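Local coordinates for alpha-1,3-glucanase (Streptomyces thermodiastaticus, PDB 7C7D), which hydrolyses alpha-1,3-glucan, as a thermostable glycoside hydrolase of family GH87 whose catalytic unit carries a right-handed parallel beta-helix, at residues S430-S435 / D453-V458. Residues are numbered along the deposited sequence; the frame is centred on the assembly and turned at random.
Sequences SGIAIS and DGNTLV
I432 reaches into the interior of the beta-helix with the end of its longer branch, and its CD1 sits in the corner between N455 and L457 of 453-458. CD1 lies over the face of the N455 amide, 3.7 Å from CG and almost straight above the plane of the group. It also touches L457 CD2 at 3.9 Å. The same leucine methyl stands 4.0 Å from I432 CG1. Both partners cross the isoleucine at about a right angle. The branch gets there because CG1 sits anti to the carbonyl carbon (chi1 -67°) and the chain then runs on extended to CD1 (chi2 170°). Buried under the methyl, both polar atoms of the amide are satisfied: N455 OD1 accepts from N420 N and ND2 gives to V417 O, two bonds to the backbone of the preceding coil that pin the group to strand 415-423 and fix its rotation.

The close packing is a small patch, 150 Å² in all, made by the buried trio I432, N455 and L457. Against it stands the looser side at T456, whose CB is directed away from 430-435 and which is partly exposed. Around the core, I432 also rests on I422 of strand 415-423, while L457 packs on A473 and L474. Strand 432-435 runs parallel between 407-410 and 474-477 on one face of the solenoid, and 449-458 lies between 415-423 and 486-495 on another.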
# COMPACT_ATOMS: atom_id res chain seq x y z
N SER A 430 -7.73 8.59 -3.90
CA SER A 430 -8.52 8.62 -2.68
C SER A 430 -7.95 7.56 -1.73
O SER A 430 -7.13 6.73 -2.12
CB SER A 430 -9.98 8.24 -3.00
OG SER A 430 -10.60 9.24 -3.79
N GLY A 431 -8.40 7.57 -0.48
CA GLY A 431 -8.09 6.45 0.39
C GLY A 431 -8.62 5.14 -0.17
O GLY A 431 -7.88 4.17 -0.32
N ILE A 432 -9.91 5.11 -0.50
CA ILE A 432 -10.56 3.99 -1.18
C ILE A 432 -11.31 4.54 -2.39
O ILE A 432 -12.05 5.52 -2.27
CB ILE A 432 -11.53 3.24 -0.26
CG1 ILE A 432 -10.78 2.53 0.87
CG2 ILE A 432 -12.38 2.24 -1.05
CD1 ILE A 432 -11.68 1.96 1.97
N ALA A 433 -11.13 3.89 -3.54
CA ALA A 433 -11.91 4.19 -4.74
C ALA A 433 -12.66 2.94 -5.18
O ALA A 433 -12.05 1.87 -5.35
CB ALA A 433 -10.99 4.67 -5.86
N ILE A 434 -13.97 3.07 -5.35
CA ILE A 434 -14.83 2.03 -5.92
C ILE A 434 -15.28 2.58 -7.27
O ILE A 434 -15.99 3.58 -7.33
CB ILE A 434 -16.04 1.74 -5.01
CG1 ILE A 434 -15.60 1.41 -3.58
CG2 ILE A 434 -16.94 0.65 -5.63
CD1 ILE A 434 -14.68 0.21 -3.46
N SER A 435 -14.81 1.97 -8.36
CA SER A 435 -14.77 2.69 -9.63
C SER A 435 -15.15 1.84 -10.82
O SER A 435 -14.83 0.64 -10.90
CB SER A 435 -13.36 3.24 -9.84
OG SER A 435 -13.28 3.89 -11.09
N ASP A 453 -16.54 -2.15 4.42
CA ASP A 453 -16.95 -2.19 5.83
C ASP A 453 -15.77 -2.04 6.77
O ASP A 453 -14.75 -2.72 6.62
CB ASP A 453 -17.64 -3.53 6.14
CG ASP A 453 -17.99 -3.66 7.61
OD1 ASP A 453 -18.82 -2.87 8.10
OD2 ASP A 453 -17.41 -4.52 8.29
N GLY A 454 -15.91 -1.17 7.77
CA GLY A 454 -14.94 -1.16 8.86
C GLY A 454 -13.59 -0.55 8.54
O GLY A 454 -12.63 -0.82 9.26
N ASN A 455 -13.49 0.24 7.48
CA ASN A 455 -12.20 0.82 7.12
C ASN A 455 -11.99 2.15 7.85
O ASN A 455 -12.94 2.86 8.20
CB ASN A 455 -12.13 1.05 5.61
CG ASN A 455 -12.31 -0.24 4.83
OD1 ASN A 455 -11.38 -1.04 4.73
ND2 ASN A 455 -13.51 -0.47 4.31
N THR A 456 -10.72 2.48 8.09
CA THR A 456 -10.31 3.74 8.70
C THR A 456 -9.38 4.46 7.74
O THR A 456 -8.38 3.88 7.29
CB THR A 456 -9.63 3.49 10.04
OG1 THR A 456 -10.59 2.93 10.94
CG2 THR A 456 -9.11 4.79 10.64
N LEU A 457 -9.71 5.71 7.43
CA LEU A 457 -9.04 6.51 6.41
C LEU A 457 -8.55 7.79 7.06
O LEU A 457 -9.36 8.61 7.51
CB LEU A 457 -10.01 6.85 5.27
CG LEU A 457 -10.79 5.68 4.69
CD1 LEU A 457 -11.74 6.15 3.60
CD2 LEU A 457 -9.85 4.61 4.15
N VAL A 458 -7.23 7.96 7.13
CA VAL A 458 -6.59 9.02 7.91
C VAL A 458 -5.78 9.90 6.96
O VAL A 458 -4.85 9.41 6.30
CB VAL A 458 -5.70 8.45 9.01
CG1 VAL A 458 -5.08 9.57 9.83
CG2 VAL A 458 -6.49 7.49 9.91